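Local coordinates for probable sulfate-binding lipoprotein SubI (Mycobacterium tuberculosis, PDB 6DDN) that probably binds sulfate outside the cell membrane and carries it for uptake, as a solute-binding lipoprotein of the sulfate-binding protein family, at residues R155-P163 with F202-H210. Sequence-based numbering, arbitrary orientation. Where two conformers were deposited one is given.
Sequences RDWDDLLRP and FVNTLVNEH. With SO4 (sulfate ion), chain G.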
ATOM      1  N   ARG A 155      -2.415 -17.014 -13.117  1.00 58.57           N
ATOM      2  CA  ARG A 155      -1.115 -17.237 -12.491  1.00 57.07           C
ATOM      3  C   ARG A 155      -0.061 -16.192 -12.829  1.00 52.77           C
ATOM      4  O   ARG A 155       0.950 -16.123 -12.118  1.00 52.56           O
ATOM      5  CB  ARG A 155      -0.557 -18.619 -12.873  1.00 58.53           C
ATOM      6  CG  ARG A 155      -1.507 -19.788 -12.653  1.00 61.15           C
ATOM      7  CD  ARG A 155      -1.486 -20.289 -11.217  1.00 69.48           C
ATOM      8  NE  ARG A 155      -2.629 -21.158 -10.941  1.00 78.09           N
ATOM      9  CZ  ARG A 155      -3.050 -21.487  -9.723  1.00 81.03           C
ATOM     10  NH1 ARG A 155      -2.422 -21.022  -8.651  1.00 84.24           N
ATOM     11  NH2 ARG A 155      -4.099 -22.285  -9.576  1.00 78.40           N
ATOM     12  N   ASP A 156      -0.241 -15.387 -13.873  1.00 50.18           N
ATOM     13  CA  ASP A 156       0.813 -14.470 -14.286  1.00 55.00           C
ATOM     14  C   ASP A 156       0.198 -13.280 -15.014  1.00 54.46           C
ATOM     15  O   ASP A 156      -1.004 -13.242 -15.284  1.00 56.15           O
ATOM     16  CB  ASP A 156       1.869 -15.197 -15.135  1.00 58.98           C
ATOM     17  CG  ASP A 156       1.354 -15.638 -16.499  1.00 62.98           C
ATOM     18  OD1 ASP A 156       2.138 -16.272 -17.233  1.00 66.80           O
ATOM     19  OD2 ASP A 156       0.187 -15.369 -16.849  1.00 65.38           O
ATOM     20  N   TRP A 157       1.052 -12.303 -15.333  1.00 53.68           N
ATOM     21  CA  TRP A 157       0.565 -11.056 -15.914  1.00 47.58           C
ATOM     22  C   TRP A 157      -0.054 -11.269 -17.288  1.00 51.14           C
ATOM     23  O   TRP A 157      -0.995 -10.559 -17.658  1.00 55.11           O
ATOM     24  CB  TRP A 157       1.700 -10.037 -15.992  1.00 48.10           C
ATOM     25  CG  TRP A 157       2.032  -9.452 -14.660  1.00 48.06           C
ATOM     26  CD1 TRP A 157       3.163  -9.662 -13.933  1.00 49.81           C
ATOM     27  CD2 TRP A 157       1.216  -8.571 -13.882  1.00 47.06           C
ATOM     28  NE1 TRP A 157       3.108  -8.966 -12.753  1.00 49.42           N
ATOM     29  CE2 TRP A 157       1.921  -8.286 -12.698  1.00 47.42           C
ATOM     30  CE3 TRP A 157      -0.042  -7.992 -14.074  1.00 51.40           C
ATOM     31  CZ2 TRP A 157       1.411  -7.449 -11.709  1.00 50.34           C
ATOM     32  CZ3 TRP A 157      -0.547  -7.159 -13.092  1.00 50.92           C
ATOM     33  CH2 TRP A 157       0.179  -6.897 -11.923  1.00 51.40           C
ATOM     34  N   ASP A 158       0.455 -12.235 -18.057  1.00 54.15           N
ATOM     35  CA  ASP A 158      -0.152 -12.538 -19.347  1.00 56.20           C
ATOM     36  C   ASP A 158      -1.586 -13.026 -19.190  1.00 48.91           C
ATOM     37  O   ASP A 158      -2.404 -12.851 -20.100  1.00 47.33           O
ATOM     38  CB  ASP A 158       0.684 -13.579 -20.094  1.00 63.69           C
ATOM     39  CG  ASP A 158       1.885 -12.971 -20.789  1.00 67.65           C
ATOM     40  OD1 ASP A 158       1.884 -11.743 -21.015  1.00 66.73           O
ATOM     41  OD2 ASP A 158       2.829 -13.725 -21.112  1.00 69.18           O
ATOM     42  N   ASP A 159      -1.912 -13.634 -18.047  1.00 45.69           N
ATOM     43  CA  ASP A 159      -3.269 -14.116 -17.822  1.00 47.17           C
ATOM     44  C   ASP A 159      -4.284 -12.983 -17.756  1.00 49.67           C
ATOM     45  O   ASP A 159      -5.472 -13.221 -17.995  1.00 53.96           O
ATOM     46  CB  ASP A 159      -3.334 -14.945 -16.538  1.00 47.54           C
ATOM     47  CG  ASP A 159      -2.779 -16.344 -16.717  1.00 51.77           C
ATOM     48  OD1 ASP A 159      -2.937 -16.915 -17.815  1.00 53.07           O
ATOM     49  OD2 ASP A 159      -2.185 -16.874 -15.756  1.00 56.19           O
ATOM     50  N   LEU A 160      -3.849 -11.763 -17.437  1.00 46.13           N
ATOM     51  CA  LEU A 160      -4.766 -10.632 -17.373  1.00 44.96           C
ATOM     52  C   LEU A 160      -5.167 -10.122 -18.749  1.00 47.79           C
ATOM     53  O   LEU A 160      -6.128  -9.352 -18.848  1.00 48.56           O
ATOM     54  CB  LEU A 160      -4.148  -9.484 -16.570  1.00 42.79           C
ATOM     55  CG  LEU A 160      -3.676  -9.752 -15.139  1.00 44.27           C
ATOM     56  CD1 LEU A 160      -3.652  -8.457 -14.342  1.00 43.31           C
ATOM     57  CD2 LEU A 160      -4.536 -10.796 -14.443  1.00 45.24           C
ATOM     58  N   LEU A 161      -4.456 -10.522 -19.801  1.00 49.53           N
ATOM     59  CA  LEU A 161      -4.782 -10.148 -21.169  1.00 45.95           C
ATOM     60  C   LEU A 161      -5.544 -11.239 -21.905  1.00 46.27           C
ATOM     61  O   LEU A 161      -5.642 -11.192 -23.135  1.00 54.49           O
ATOM     62  CB  LEU A 161      -3.507  -9.803 -21.941  1.00 47.57           C
ATOM     63  CG  LEU A 161      -2.720  -8.588 -21.459  1.00 49.91           C
ATOM     64  CD1 LEU A 161      -1.583  -8.283 -22.419  1.00 52.81           C
ATOM     65  CD2 LEU A 161      -3.640  -7.394 -21.319  1.00 52.13           C
ATOM     66  N   ARG A 162      -6.072 -12.221 -21.191  1.00 45.29           N
ATOM     67  CA  ARG A 162      -6.820 -13.268 -21.860  1.00 49.19           C
ATOM     68  C   ARG A 162      -8.222 -12.774 -22.215  1.00 52.44           C
ATOM     69  O   ARG A 162      -8.756 -11.878 -21.556  1.00 55.03           O
ATOM     70  CB  ARG A 162      -6.903 -14.508 -20.979  1.00 49.81           C
ATOM     71  CG  ARG A 162      -5.726 -15.454 -21.164  1.00 50.91           C
ATOM     72  CD  ARG A 162      -5.504 -16.313 -19.933  1.00 48.27           C
ATOM     73  NE  ARG A 162      -6.729 -16.992 -19.526  1.00 45.89           N
ATOM     74  CZ  ARG A 162      -6.859 -17.684 -18.400  1.00 46.71           C
ATOM     75  NH1 ARG A 162      -5.838 -17.790 -17.560  1.00 48.50           N
ATOM     76  NH2 ARG A 162      -8.014 -18.266 -18.111  1.00 48.65           N
ATOM     77  N   PRO A 163      -8.826 -13.331 -23.264  1.00 54.00           N
ATOM     78  CA  PRO A 163     -10.135 -12.836 -23.712  1.00 53.86           C
ATOM     79  C   PRO A 163     -11.187 -12.960 -22.621  1.00 54.71           C
ATOM     80  O   PRO A 163     -11.384 -14.030 -22.041  1.00 56.20           O
ATOM     81  CB  PRO A 163     -10.463 -13.733 -24.911  1.00 58.14           C
ATOM     82  CG  PRO A 163      -9.149 -14.259 -25.374  1.00 61.03           C
ATOM     83  CD  PRO A 163      -8.288 -14.372 -24.157  1.00 56.75           C
ATOM     84  N   PHE A 202       2.000  -3.154 -22.768  1.00 57.39           N
ATOM     85  CA  PHE A 202       1.245  -4.099 -21.953  1.00 56.36           C
ATOM     86  C   PHE A 202       0.193  -3.377 -21.124  1.00 63.58           C
ATOM     87  O   PHE A 202      -0.988  -3.744 -21.145  1.00 64.12           O
ATOM     88  CB  PHE A 202       2.178  -4.895 -21.043  1.00 60.11           C
ATOM     89  CG  PHE A 202       1.452  -5.826 -20.115  1.00 55.54           C
ATOM     90  CD1 PHE A 202       0.996  -5.389 -18.882  1.00 51.84           C
ATOM     91  CD2 PHE A 202       1.209  -7.138 -20.485  1.00 62.54           C
ATOM     92  CE1 PHE A 202       0.314  -6.242 -18.040  1.00 52.25           C
ATOM     93  CE2 PHE A 202       0.537  -7.998 -19.637  1.00 59.82           C
ATOM     94  CZ  PHE A 202       0.090  -7.549 -18.413  1.00 56.30           C
ATOM     95  N   VAL A 203       0.614  -2.362 -20.363  1.00 57.42           N
ATOM     96  CA  VAL A 203      -0.324  -1.561 -19.580  1.00 55.13           C
ATOM     97  C   VAL A 203      -1.402  -0.981 -20.484  1.00 59.35           C
ATOM     98  O   VAL A 203      -2.582  -0.920 -20.114  1.00 61.28           O
ATOM     99  CB  VAL A 203       0.432  -0.457 -18.815  1.00 54.63           C
ATOM    100  CG1 VAL A 203      -0.534   0.581 -18.263  1.00 55.27           C
ATOM    101  CG2 VAL A 203       1.274  -1.061 -17.699  1.00 48.70           C
ATOM    102  N   ASN A 204      -1.011  -0.560 -21.689  1.00 58.07           N
ATOM    103  CA  ASN A 204      -1.962  -0.079 -22.685  1.00 58.29           C
ATOM    104  C   ASN A 204      -3.072  -1.096 -22.926  1.00 55.26           C
ATOM    105  O   ASN A 204      -4.261  -0.789 -22.792  1.00 52.66           O
ATOM    106  CB  ASN A 204      -1.220   0.228 -23.987  1.00 68.50           C
ATOM    107  CG  ASN A 204      -1.769   1.440 -24.701  1.00 77.64           C
ATOM    108  OD1 ASN A 204      -2.981   1.649 -24.753  1.00 80.54           O
ATOM    109  ND2 ASN A 204      -0.877   2.247 -25.265  1.00 83.12           N
ATOM    110  N   THR A 205      -2.691  -2.325 -23.280  1.00 56.47           N
ATOM    111  CA  THR A 205      -3.684  -3.353 -23.566  1.00 58.76           C
ATOM    112  C   THR A 205      -4.428  -3.771 -22.305  1.00 56.93           C
ATOM    113  O   THR A 205      -5.626  -4.072 -22.354  1.00 60.46           O
ATOM    114  CB  THR A 205      -3.012  -4.560 -24.218  1.00 62.81           C
ATOM    115  OG1 THR A 205      -2.171  -4.113 -25.288  1.00 65.19           O
ATOM    116  CG2 THR A 205      -4.053  -5.517 -24.770  1.00 66.61           C
ATOM    117  N   LEU A 206      -3.738  -3.789 -21.164  1.00 53.64           N
ATOM    118  CA  LEU A 206      -4.388  -4.166 -19.914  1.00 58.25           C
ATOM    119  C   LEU A 206      -5.473  -3.167 -19.536  1.00 55.54           C
ATOM    120  O   LEU A 206      -6.606  -3.550 -19.222  1.00 58.67           O
ATOM    121  CB  LEU A 206      -3.347  -4.284 -18.800  1.00 52.94           C
ATOM    122  CG  LEU A 206      -3.890  -4.496 -17.386  1.00 51.23           C
ATOM    123  CD1 LEU A 206      -4.450  -5.901 -17.233  1.00 55.31           C
ATOM    124  CD2 LEU A 206      -2.812  -4.228 -16.348  1.00 51.46           C
ATOM    125  N   VAL A 207      -5.148  -1.874 -19.576  1.00 50.77           N
ATOM    126  CA  VAL A 207      -6.095  -0.858 -19.126  1.00 51.36           C
ATOM    127  C   VAL A 207      -7.255  -0.729 -20.106  1.00 56.97           C
ATOM    128  O   VAL A 207      -8.426  -0.789 -19.715  1.00 58.11           O
ATOM    129  CB  VAL A 207      -5.377   0.489 -18.919  1.00 47.68           C
ATOM    130  CG1 VAL A 207      -6.393   1.598 -18.699  1.00 47.10           C
ATOM    131  CG2 VAL A 207      -4.413   0.398 -17.741  1.00 43.42           C
ATOM    132  N   ASN A 208      -6.949  -0.554 -21.394  1.00 51.47           N
ATOM    133  CA  ASN A 208      -7.996  -0.248 -22.366  1.00 57.01           C
ATOM    134  C   ASN A 208      -8.975  -1.403 -22.516  1.00 60.14           C
ATOM    135  O   ASN A 208     -10.195  -1.201 -22.493  1.00 67.06           O
ATOM    136  CB  ASN A 208      -7.369   0.103 -23.716  0.53 59.22           C
ATOM    137  CG  ASN A 208      -6.708   1.464 -23.713  0.53 57.55           C
ATOM    138  OD1 ASN A 208      -7.008   2.309 -22.871  0.53 57.01           O
ATOM    139  ND2 ASN A 208      -5.804   1.685 -24.660  0.53 56.85           N
ATOM    140  N   GLU A 209      -8.465  -2.623 -22.673  1.00 51.94           N
ATOM    141  CA  GLU A 209      -9.328  -3.739 -23.028  1.00 49.95           C
ATOM    142  C   GLU A 209      -9.723  -4.617 -21.845  1.00 48.10           C
ATOM    143  O   GLU A 209     -10.540  -5.526 -22.025  1.00 56.10           O
ATOM    144  CB  GLU A 209      -8.663  -4.597 -24.116  1.00 50.53           C
ATOM    145  CG  GLU A 209      -7.936  -3.774 -25.185  1.00 57.10           C
ATOM    146  CD  GLU A 209      -7.629  -4.568 -26.445  1.00 67.62           C
ATOM    147  OE1 GLU A 209      -7.449  -3.953 -27.516  1.00 73.21           O
ATOM    148  OE2 GLU A 209      -7.584  -5.807 -26.377  1.00 69.83           O
ATOM    149  N   HIS A 210      -9.194  -4.367 -20.644  1.00 44.07           N
ATOM    150  CA  HIS A 210      -9.537  -5.197 -19.493  1.00 44.78           C
ATOM    151  C   HIS A 210      -9.854  -4.432 -18.220  1.00 47.79           C
ATOM    152  O   HIS A 210     -10.119  -5.068 -17.195  1.00 49.37           O
ATOM    153  CB  HIS A 210      -8.412  -6.191 -19.187  1.00 43.50           C
ATOM    154  CG  HIS A 210      -8.035  -7.037 -20.354  1.00 45.66           C
ATOM    155  ND1 HIS A 210      -8.703  -8.200 -20.676  1.00 51.76           N
ATOM    156  CD2 HIS A 210      -7.070  -6.884 -21.287  1.00 44.81           C
ATOM    157  CE1 HIS A 210      -8.159  -8.729 -21.757  1.00 50.63           C
ATOM    158  NE2 HIS A 210      -7.164  -7.951 -22.142  1.00 47.59           N
TER
HETATM  159  S   SO4 G 405       5.203 -12.553 -14.923  1.00121.53           S
HETATM  160  O1  SO4 G 405       5.340 -11.528 -13.898  1.00122.34           O
HETATM  161  O2  SO4 G 405       3.804 -12.945 -15.004  1.00117.23           O
HETATM  162  O3  SO4 G 405       5.632 -12.027 -16.215  1.00125.12           O
HETATM  163  O4  SO4 G 405       6.026 -13.702 -14.558  1.00123.59           O
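L161 lies between F202 and H210, one methyl given to each. L161 CD1 sits 3.5 Å from F202 CE2, meeting the phenyl ring obliquely, while L161 CD2 reaches the helix backbone, 3.6 Å from L206 CA, and also touches H210 CD2; the L161 side chain and that of H210 cross at about a right angle. T205 adds its methyl at the margin. F202 swings CG anti to its backbone N (chi1 176°), which carries the ring over to the turn: the carbonyl oxygen of W157 lies at the ring edge, in plane, 3.3 Å from F202 CZ, and W157 CB packs on the same carbon. One turn along the helix, L206 CD1 rests 3.7 Å from L160 CB. At H210 the ring lies beneath the peptide of L160 and L161, and L160 O stands over the ring centre, 3.3 Å above its plane; R162 O approaches the edge, 3.2 Å from H210 CE1. No hydrogen bond spans the two segments, and H210 ND1 instead bonds to I165 O, which fixes the turn of the ring.

Behind this face the turn is held by its own acids. D156 OD2 takes the backbone N-H of D159 in an Asx motif, and D159 OD2 is gripped from opposite faces of its plane by R155 N and D156 N. R162 NH1 comes down on D159 OD1 from above the carboxylate, a 3.0 Å salt bridge, and the other terminal nitrogen, NH2, donates to K152 O. At the start of the turn W157 N gives a straight bond to a sulfate oxygen, O2, but this ion probably came from the crystallisation liquor.

The contact thus packs a turn with helical backbone angles, from the connection between strands 138-147 and 167-168, against helix 196-210, at the periphery of a periplasmic-binding-protein fold.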